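Local coordinates for protein endoglycosidase (Bacteroides thetaiotaomicron, PDB 6Q64) that probably hydrolyses glycosidic bonds in complex N-glycans as an endoglycosidase of glycoside hydrolase family 18, at residues Y65-G73 and L352-F363; D99-R107 and G127-I135. The protein carries 1 engineered substitution. One frame throughout, in Å; residues are numbered along the deposited sequence.

Both contacts involve the first strands of one parallel barrel, but at different depths. Contact 2 is buried, about 6 Å from the centre of the chain, and joins two neighbouring strands by parallel backbone hydrogen bonds and interior side chains. Contact 1, with its centre about 17 Å out, sets the turn leading into the first strand against the last helix and the C-terminal tail; one asparagine amide supplies its hydrogen bonds, and part of it faces solvent. The two meet at Asp99: His70 NE2 hydrogen-bonds Asp99 OD2 at 2.8 Å, and Asp99 N lies 2.8 Å from Gly73 O, probably a further hydrogen bond.

Contact 1 of 2, residues Y65-G73 and L352-F363; sequences YRKTPHVKG and LYFGNQVYPGKF
Asn356 reaches off the helix and pairs with Val71 much as a strand neighbour would. Asn356 OD1 takes the Val71 N-H (N to OD1 3.0 Å), the donor tilted slightly from the carbonyl plane, while Asn356 ND2 gives a straighter bond to Val71 O (3.1 Å, N-H...O 166°) on a lone pair in that carbonyl's plane. Asn356 ND2 also donates to Leu352 O, 2.9 Å away and one helical turn back; with both its N-H groups used and OD1 accepting, the amide's rotation is settled. The CA-CB bond points toward the turn, and CG anti to the carbonyl carbon (chi1 -70°) brings the amide beside the N and O of Val71. His70 CB closes on Asn356 OD1 at 3.2 Å, and the hydroxyl end of Tyr65 meets the amide with the two planes 74° apart, in contact without a hydrogen bond.

Next to the amide the packing is close, methyls against backbone. Val71 CG2 rests on Gly355 O at 3.6 Å, in room left by the glycine's missing side chain. Leu352 divides its two methyls: Leu352 CD2 lies 3.8 Å from Val71 O, and CD1 reaches Gly73 CA. This is the seam of a TIM barrel where the first strand, 72-76, is covered by the final helix, 346-358. The CA-CB bond of His70 points away, and its ring nitrogens bond elsewhere, ND1 to Thr68 O and NE2 to Asp99 OD2; Tyr65 CE2 covers one face.

The outer side is looser. Beyond the helix the chain swings back, and Phe363 lays one ring face over the backbone of the turn, with Phe363 CE2 3.7 Å from Pro69 O and His70 N over the same face. Pro69 is exposed here and Phe363 partly so.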
loop_
_atom_site.group_PDB
_atom_site.type_symbol
_atom_site.label_atom_id
_atom_site.label_comp_id
_atom_site.label_asym_id
_atom_site.label_seq_id
_atom_site.Cartn_x
_atom_site.Cartn_y
_atom_site.Cartn_z
ATOM N N TYR A 65 -16.052 5.225 8.954
ATOM C CA TYR A 65 -15.077 6.183 8.373
ATOM C C TYR A 65 -14.300 5.583 7.188
ATOM O O TYR A 65 -14.067 6.223 6.151
ATOM C CB TYR A 65 -14.069 6.561 9.459
ATOM C CG TYR A 65 -13.019 7.529 9.008
ATOM C CD1 TYR A 65 -13.374 8.835 8.711
ATOM C CD2 TYR A 65 -11.694 7.142 8.869
ATOM C CE1 TYR A 65 -12.437 9.752 8.274
ATOM C CE2 TYR A 65 -10.739 8.046 8.426
ATOM C CZ TYR A 65 -11.115 9.360 8.152
ATOM O OH TYR A 65 -10.200 10.296 7.753
ATOM N N ARG A 66 -13.803 4.377 7.388
ATOM C CA ARG A 66 -12.889 3.658 6.465
ATOM C C ARG A 66 -13.541 3.629 5.071
ATOM O O ARG A 66 -12.834 3.533 4.069
ATOM C CB ARG A 66 -12.714 2.254 7.068
ATOM C CG ARG A 66 -11.419 1.520 6.753
ATOM C CD ARG A 66 -10.602 1.305 8.013
ATOM N NE ARG A 66 -9.794 2.475 8.262
ATOM C CZ ARG A 66 -9.053 2.693 9.327
ATOM N NH1 ARG A 66 -9.001 1.821 10.325
ATOM N NH2 ARG A 66 -8.359 3.816 9.366
ATOM N N LYS A 67 -14.873 3.657 5.047
ATOM C CA LYS A 67 -15.740 3.363 3.883
ATOM C C LYS A 67 -16.213 4.691 3.285
ATOM O O LYS A 67 -16.592 4.707 2.133
ATOM C CB LYS A 67 -16.897 2.468 4.345
ATOM C CG LYS A 67 -16.488 1.064 4.791
ATOM C CD LYS A 67 -17.641 0.076 5.045
ATOM C CE LYS A 67 -18.844 0.638 5.792
ATOM N NZ LYS A 67 -18.941 0.123 7.182
ATOM N N THR A 68 -16.204 5.771 4.057
ATOM C CA THR A 68 -16.376 7.140 3.530
ATOM C C THR A 68 -15.156 7.449 2.672
ATOM O O THR A 68 -14.169 6.719 2.745
ATOM C CB THR A 68 -16.547 8.170 4.649
ATOM O OG1 THR A 68 -15.245 8.414 5.203
ATOM C CG2 THR A 68 -17.556 7.726 5.684
ATOM N N PRO A 69 -15.209 8.506 1.819
ATOM C CA PRO A 69 -14.091 8.896 0.974
ATOM C C PRO A 69 -13.330 10.043 1.661
ATOM O O PRO A 69 -13.915 11.010 2.120
ATOM C CB PRO A 69 -14.852 9.264 -0.303
ATOM C CG PRO A 69 -16.093 9.980 0.211
ATOM C CD PRO A 69 -16.364 9.399 1.588
ATOM N N HIS A 70 -12.017 9.865 1.751
ATOM C CA HIS A 70 -11.122 10.615 2.658
ATOM C C HIS A 70 -9.703 10.449 2.142
ATOM O O HIS A 70 -9.520 9.640 1.250
ATOM C CB HIS A 70 -11.273 10.116 4.101
ATOM C CG HIS A 70 -10.828 8.718 4.334
ATOM N ND1 HIS A 70 -11.676 7.638 4.140
ATOM C CD2 HIS A 70 -9.645 8.223 4.770
ATOM C CE1 HIS A 70 -11.007 6.518 4.379
ATOM N NE2 HIS A 70 -9.759 6.854 4.803
ATOM N N VAL A 71 -8.741 11.209 2.663
ATOM C CA VAL A 71 -7.313 10.928 2.372
ATOM C C VAL A 71 -6.940 9.659 3.134
ATOM O O VAL A 71 -6.812 9.738 4.348
ATOM C CB VAL A 71 -6.415 12.078 2.795
ATOM C CG1 VAL A 71 -4.982 11.723 2.514
ATOM C CG2 VAL A 71 -6.808 13.371 2.134
ATOM N N LYS A 72 -6.861 8.527 2.445
ATOM C CA LYS A 72 -6.442 7.237 3.010
ATOM C C LYS A 72 -5.041 7.380 3.576
ATOM O O LYS A 72 -4.280 8.246 3.105
ATOM C CB LYS A 72 -6.506 6.133 1.962
ATOM C CG LYS A 72 -7.920 5.623 1.742
ATOM C CD LYS A 72 -8.015 4.492 0.755
ATOM C CE LYS A 72 -9.466 4.200 0.438
ATOM N NZ LYS A 72 -9.588 2.908 -0.272
ATOM N N GLY A 73 -4.760 6.602 4.621
ATOM C CA GLY A 73 -3.427 6.517 5.232
ATOM C C GLY A 73 -2.889 5.142 4.962
ATOM O O GLY A 73 -3.656 4.184 5.155
ATOM N N LEU A 352 -2.497 13.128 8.178
ATOM C CA LEU A 352 -3.923 12.721 7.994
ATOM C C LEU A 352 -4.869 13.694 8.686
ATOM O O LEU A 352 -6.008 13.785 8.254
ATOM C CB LEU A 352 -4.112 11.293 8.490
ATOM C CG LEU A 352 -3.227 10.315 7.730
ATOM C CD1 LEU A 352 -3.330 8.917 8.268
ATOM C CD2 LEU A 352 -3.600 10.338 6.250
ATOM N N TYR A 353 -4.401 14.420 9.690
ATOM C CA TYR A 353 -5.224 15.426 10.387
ATOM C C TYR A 353 -5.334 16.634 9.456
ATOM O O TYR A 353 -6.414 17.255 9.342
ATOM C CB TYR A 353 -4.618 15.766 11.754
ATOM C CG TYR A 353 -5.196 17.019 12.380
ATOM C CD1 TYR A 353 -6.501 17.036 12.853
ATOM C CD2 TYR A 353 -4.435 18.173 12.516
ATOM C CE1 TYR A 353 -7.058 18.190 13.394
ATOM C CE2 TYR A 353 -4.974 19.324 13.058
ATOM C CZ TYR A 353 -6.297 19.346 13.472
ATOM O OH TYR A 353 -6.811 20.479 14.039
ATOM N N PHE A 354 -4.222 16.970 8.803
ATOM C CA PHE A 354 -4.146 18.082 7.810
ATOM C C PHE A 354 -5.038 17.713 6.596
ATOM O O PHE A 354 -5.966 18.439 6.293
ATOM C CB PHE A 354 -2.672 18.417 7.529
ATOM C CG PHE A 354 -2.108 19.479 8.440
ATOM C CD1 PHE A 354 -2.222 19.378 9.816
ATOM C CD2 PHE A 354 -1.475 20.597 7.936
ATOM C CE1 PHE A 354 -1.720 20.371 10.648
ATOM C CE2 PHE A 354 -0.990 21.592 8.769
ATOM C CZ PHE A 354 -1.101 21.471 10.125
ATOM N N GLY A 355 -4.880 16.518 6.042
ATOM C CA GLY A 355 -5.624 16.047 4.866
ATOM C C GLY A 355 -7.123 15.933 5.074
ATOM O O GLY A 355 -7.864 16.188 4.106
ATOM N N ASN A 356 -7.563 15.572 6.275
ATOM C CA ASN A 356 -8.966 15.181 6.562
ATOM C C ASN A 356 -9.676 16.229 7.428
ATOM O O ASN A 356 -10.891 16.190 7.439
ATOM C CB ASN A 356 -9.003 13.789 7.175
ATOM C CG ASN A 356 -8.631 12.744 6.152
ATOM O OD1 ASN A 356 -9.404 12.504 5.236
ATOM N ND2 ASN A 356 -7.442 12.162 6.253
ATOM N N GLN A 357 -8.994 17.138 8.129
ATOM C CA GLN A 357 -9.732 18.136 8.945
ATOM C C GLN A 357 -9.271 19.536 8.649
ATOM O O GLN A 357 -10.173 20.367 8.436
ATOM C CB GLN A 357 -9.585 17.926 10.439
ATOM C CG GLN A 357 -10.403 16.728 10.866
ATOM C CD GLN A 357 -10.255 16.307 12.311
ATOM O OE1 GLN A 357 -10.315 17.143 13.245
ATOM N NE2 GLN A 357 -10.144 14.983 12.457
ATOM N N VAL A 358 -7.966 19.795 8.715
ATOM C CA VAL A 358 -7.481 21.204 8.669
ATOM C C VAL A 358 -7.882 21.781 7.302
ATOM O O VAL A 358 -8.430 22.871 7.270
ATOM C CB VAL A 358 -5.967 21.323 8.937
ATOM C CG1 VAL A 358 -5.501 22.767 8.883
ATOM C CG2 VAL A 358 -5.563 20.689 10.265
ATOM N N TYR A 359 -7.654 21.016 6.234
ATOM C CA TYR A 359 -7.874 21.383 4.821
ATOM C C TYR A 359 -8.823 20.378 4.186
ATOM O O TYR A 359 -8.417 19.514 3.418
ATOM C CB TYR A 359 -6.552 21.371 4.061
ATOM C CG TYR A 359 -5.540 22.378 4.517
ATOM C CD1 TYR A 359 -4.640 22.088 5.532
ATOM C CD2 TYR A 359 -5.423 23.598 3.886
ATOM C CE1 TYR A 359 -3.687 23.016 5.940
ATOM C CE2 TYR A 359 -4.492 24.543 4.296
ATOM C CZ TYR A 359 -3.622 24.257 5.329
ATOM O OH TYR A 359 -2.684 25.170 5.682
ATOM N N PRO A 360 -10.126 20.439 4.492
ATOM C CA PRO A 360 -11.061 19.453 3.959
ATOM C C PRO A 360 -11.015 19.456 2.423
ATOM O O PRO A 360 -10.985 20.484 1.842
ATOM C CB PRO A 360 -12.448 19.830 4.485
ATOM C CG PRO A 360 -12.224 21.060 5.365
ATOM C CD PRO A 360 -10.755 21.444 5.342
ATOM N N GLY A 361 -10.910 18.274 1.846
ATOM C CA GLY A 361 -10.750 18.079 0.410
ATOM C C GLY A 361 -12.090 17.943 -0.283
ATOM O O GLY A 361 -13.099 17.850 0.409
ATOM N N LYS A 362 -12.062 17.946 -1.617
ATOM C CA LYS A 362 -13.237 17.728 -2.490
ATOM C C LYS A 362 -13.060 16.359 -3.163
ATOM O O LYS A 362 -11.924 16.030 -3.598
ATOM C CB LYS A 362 -13.326 18.934 -3.414
ATOM C CG LYS A 362 -14.518 18.950 -4.339
ATOM C CD LYS A 362 -14.169 19.485 -5.731
ATOM C CE LYS A 362 -15.310 19.394 -6.725
ATOM N NZ LYS A 362 -16.631 19.573 -6.068
ATOM N N PHE A 363 -14.120 15.545 -3.202
ATOM C CA PHE A 363 -14.042 14.128 -3.655
ATOM C C PHE A 363 -15.007 13.841 -4.823
ATOM O O PHE A 363 -15.627 12.773 -4.767
ATOM C CB PHE A 363 -14.320 13.228 -2.446
ATOM C CG PHE A 363 -13.386 13.444 -1.285
ATOM C CD1 PHE A 363 -12.074 13.022 -1.346
ATOM C CD2 PHE A 363 -13.787 14.120 -0.166
ATOM C CE1 PHE A 363 -11.183 13.247 -0.310
ATOM C CE2 PHE A 363 -12.893 14.353 0.867
ATOM C CZ PHE A 363 -11.598 13.915 0.799
#

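Contact 2 of 2, residues D99-R107 and G127-I135; sequences DFVSLWGTR and GKALLCWII
Gly127 begins the run with its CA against Asp99 O, and Lys128 N adds only a weak, long bond to that same oxygen. The pairing firms up at Lys128 O, which receives Val101 N at 2.8 Å, nearly head-on to the carbonyl. Ala129 turns to the other face of the sheet, where its CB meets Leu103 CD1 at 4.1 Å. Leu130 is gripped from both ends: its N donates to Val101 O (2.8 Å) and its O accepts from Leu103 N (3.0 Å, N-H...O 168°). Leu130 CD1 comes at a slant to Phe100 CE2, 3.8 Å away, and its CB sits beside Ser102 OG, a hydroxyl whose polar partner is Asp186 of the next strand. Leu131 sets CD2 against Thr106 O and CD1 against Arg107 O. Cys132 meets Ser102 CB to CB at 4.1 Å. At Trp133 the Arg107 chain, bent at chi2 and chi3, crosses obliquely, Arg107 CD 3.6 Å from Trp133 CE3; the guanidinium is sandwiched between Gly105 O and Trp133 CB, while NE bonds to Gln141 OE1. Strands 100-102 and 128-135, joined through helix 112-123, form a parallel beta-alpha-beta unit of the family 18 TIM barrel, in which strand 128-135 lies beside strand 184-189, carrier of aspartates of the family's DxxDxDxE motif.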
loop_
_atom_site.group_PDB
_atom_site.type_symbol
_atom_site.label_atom_id
_atom_site.label_comp_id
_atom_site.label_asym_id
_atom_site.label_seq_id
_atom_site.Cartn_x
_atom_site.Cartn_y
_atom_site.Cartn_z
ATOM N N ASP A 99 -5.605 3.192 6.893
ATOM C CA ASP A 99 -6.663 2.398 6.204
ATOM C C ASP A 99 -6.142 1.035 5.791
ATOM O O ASP A 99 -6.892 0.052 5.966
ATOM C CB ASP A 99 -7.167 3.110 4.965
ATOM C CG ASP A 99 -7.935 4.333 5.391
ATOM O OD1 ASP A 99 -9.037 4.153 5.909
ATOM O OD2 ASP A 99 -7.387 5.423 5.275
ATOM N N PHE A 100 -4.917 0.981 5.275
ATOM C CA PHE A 100 -4.290 -0.303 4.875
ATOM C C PHE A 100 -2.769 -0.161 4.830
ATOM O O PHE A 100 -2.235 0.938 4.885
ATOM C CB PHE A 100 -4.848 -0.787 3.528
ATOM C CG PHE A 100 -4.320 -0.080 2.302
ATOM C CD1 PHE A 100 -4.773 1.182 1.958
ATOM C CD2 PHE A 100 -3.374 -0.682 1.488
ATOM C CE1 PHE A 100 -4.292 1.823 0.823
ATOM C CE2 PHE A 100 -2.884 -0.034 0.360
ATOM C CZ PHE A 100 -3.352 1.212 0.020
ATOM N N VAL A 101 -2.086 -1.277 4.639
ATOM C CA VAL A 101 -0.622 -1.302 4.807
ATOM C C VAL A 101 -0.069 -2.403 3.909
ATOM O O VAL A 101 -0.780 -3.407 3.629
ATOM C CB VAL A 101 -0.361 -1.505 6.315
ATOM C CG1 VAL A 101 0.623 -2.606 6.641
ATOM C CG2 VAL A 101 0.017 -0.203 7.020
ATOM N N SER A 102 1.151 -2.188 3.447
ATOM C CA SER A 102 1.952 -3.197 2.727
ATOM C C SER A 102 3.065 -3.680 3.646
ATOM O O SER A 102 3.768 -2.817 4.210
ATOM C CB SER A 102 2.478 -2.632 1.447
ATOM O OG SER A 102 1.466 -2.683 0.449
ATOM N N LEU A 103 3.211 -4.999 3.759
ATOM C CA LEU A 103 4.172 -5.661 4.665
ATOM C C LEU A 103 5.521 -5.800 3.957
ATOM O O LEU A 103 5.743 -6.815 3.264
ATOM C CB LEU A 103 3.583 -7.012 5.073
ATOM C CG LEU A 103 2.192 -6.920 5.688
ATOM C CD1 LEU A 103 1.530 -8.283 5.771
ATOM C CD2 LEU A 103 2.253 -6.270 7.052
ATOM N N TRP A 104 6.393 -4.813 4.176
ATOM C CA TRP A 104 7.827 -4.845 3.791
ATOM C C TRP A 104 8.517 -6.009 4.517
ATOM O O TRP A 104 8.696 -5.926 5.765
ATOM C CB TRP A 104 8.536 -3.509 4.067
ATOM C CG TRP A 104 9.887 -3.454 3.425
ATOM C CD1 TRP A 104 11.092 -3.722 4.012
ATOM C CD2 TRP A 104 10.154 -3.193 2.037
ATOM N NE1 TRP A 104 12.100 -3.611 3.092
ATOM C CE2 TRP A 104 11.557 -3.294 1.868
ATOM C CE3 TRP A 104 9.355 -2.876 0.923
ATOM C CZ2 TRP A 104 12.170 -3.081 0.623
ATOM C CZ3 TRP A 104 9.963 -2.663 -0.302
ATOM C CH2 TRP A 104 11.354 -2.764 -0.449
ATOM N N GLY A 105 8.837 -7.062 3.756
ATOM C CA GLY A 105 9.758 -8.130 4.167
ATOM C C GLY A 105 9.044 -9.442 4.432
ATOM O O GLY A 105 9.634 -10.504 4.099
ATOM N N THR A 106 7.842 -9.419 5.017
ATOM C CA THR A 106 7.174 -10.672 5.455
ATOM C C THR A 106 6.666 -11.403 4.222
ATOM O O THR A 106 6.234 -10.720 3.307
ATOM C CB THR A 106 6.038 -10.428 6.446
ATOM O OG1 THR A 106 5.017 -9.818 5.658
ATOM C CG2 THR A 106 6.467 -9.604 7.647
ATOM N N ARG A 107 6.744 -12.730 4.215
ATOM C CA ARG A 107 6.511 -13.591 3.023
ATOM C C ARG A 107 5.442 -14.621 3.374
ATOM O O ARG A 107 4.362 -14.572 2.800
ATOM C CB ARG A 107 7.823 -14.258 2.576
ATOM C CG ARG A 107 8.123 -14.126 1.085
ATOM C CD ARG A 107 7.876 -12.707 0.562
ATOM N NE ARG A 107 9.067 -11.874 0.392
ATOM C CZ ARG A 107 9.137 -10.553 0.602
ATOM N NH1 ARG A 107 8.098 -9.853 1.039
ATOM N NH2 ARG A 107 10.278 -9.927 0.387
ATOM N N GLY A 127 -9.077 -2.534 9.147
ATOM C CA GLY A 127 -7.753 -2.399 8.503
ATOM C C GLY A 127 -7.497 -3.503 7.505
ATOM O O GLY A 127 -8.181 -4.565 7.597
ATOM N N LYS A 128 -6.544 -3.288 6.595
ATOM C CA LYS A 128 -6.182 -4.296 5.558
ATOM C C LYS A 128 -4.662 -4.381 5.390
ATOM O O LYS A 128 -3.961 -3.317 5.280
ATOM C CB LYS A 128 -6.828 -3.938 4.221
ATOM C CG LYS A 128 -8.335 -4.110 4.153
ATOM C CD LYS A 128 -8.879 -3.682 2.813
ATOM C CE LYS A 128 -10.374 -3.462 2.815
ATOM N NZ LYS A 128 -11.074 -4.717 3.146
ATOM N N ALA A 129 -4.160 -5.608 5.298
ATOM C CA ALA A 129 -2.717 -5.865 5.154
ATOM C C ALA A 129 -2.451 -6.590 3.840
ATOM O O ALA A 129 -3.139 -7.608 3.546
ATOM C CB ALA A 129 -2.218 -6.644 6.340
ATOM N N LEU A 130 -1.476 -6.077 3.087
ATOM C CA LEU A 130 -1.126 -6.588 1.741
ATOM C C LEU A 130 0.216 -7.290 1.788
ATOM O O LEU A 130 1.157 -6.708 2.328
ATOM C CB LEU A 130 -1.012 -5.402 0.783
ATOM C CG LEU A 130 -2.273 -4.581 0.597
ATOM C CD1 LEU A 130 -2.080 -3.643 -0.571
ATOM C CD2 LEU A 130 -3.490 -5.478 0.384
ATOM N N LEU A 131 0.320 -8.417 1.106
ATOM C CA LEU A 131 1.641 -8.921 0.680
ATOM C C LEU A 131 2.206 -7.947 -0.343
ATOM O O LEU A 131 1.432 -7.241 -0.945
ATOM C CB LEU A 131 1.505 -10.333 0.115
ATOM C CG LEU A 131 1.607 -11.420 1.174
ATOM C CD1 LEU A 131 1.990 -12.749 0.543
ATOM C CD2 LEU A 131 2.613 -11.037 2.259
ATOM N N CYS A 132 3.520 -7.944 -0.505
ATOM C CA CYS A 132 4.270 -6.932 -1.261
ATOM C C CYS A 132 5.677 -7.426 -1.537
ATOM O O CYS A 132 6.257 -8.013 -0.644
ATOM C CB CYS A 132 4.437 -5.662 -0.461
ATOM S SG CYS A 132 5.402 -4.453 -1.388
ATOM N N TRP A 133 6.192 -7.146 -2.726
ATOM C CA TRP A 133 7.547 -7.524 -3.200
ATOM C C TRP A 133 7.642 -7.196 -4.685
ATOM O O TRP A 133 6.593 -7.137 -5.330
ATOM C CB TRP A 133 7.874 -8.992 -2.928
ATOM C CG TRP A 133 7.151 -10.028 -3.737
ATOM C CD1 TRP A 133 7.303 -10.268 -5.069
ATOM C CD2 TRP A 133 6.272 -11.065 -3.252
ATOM N NE1 TRP A 133 6.554 -11.348 -5.454
ATOM C CE2 TRP A 133 5.901 -11.855 -4.361
ATOM C CE3 TRP A 133 5.721 -11.387 -2.003
ATOM C CZ2 TRP A 133 5.024 -12.938 -4.254
ATOM C CZ3 TRP A 133 4.861 -12.463 -1.895
ATOM C CH2 TRP A 133 4.520 -13.233 -3.007
ATOM N N ILE A 134 8.868 -6.978 -5.155
ATOM C CA ILE A 134 9.193 -6.478 -6.518
ATOM C C ILE A 134 8.777 -7.546 -7.521
ATOM O O ILE A 134 9.068 -8.725 -7.296
ATOM C CB ILE A 134 10.681 -6.115 -6.682
ATOM C CG1 ILE A 134 11.001 -4.760 -6.046
ATOM C CG2 ILE A 134 11.082 -6.152 -8.156
ATOM C CD1 ILE A 134 12.489 -4.514 -5.860
ATOM N N ILE A 135 8.108 -7.128 -8.593
ATOM C CA ILE A 135 7.840 -8.044 -9.730
ATOM C C ILE A 135 8.693 -7.604 -10.921
ATOM O O ILE A 135 8.650 -6.382 -11.337
ATOM C CB ILE A 135 6.334 -8.226 -9.935
ATOM C CG1 ILE A 135 5.858 -9.106 -8.777
ATOM C CG2 ILE A 135 6.016 -8.838 -11.285
ATOM C CD1 ILE A 135 4.384 -9.242 -8.643
#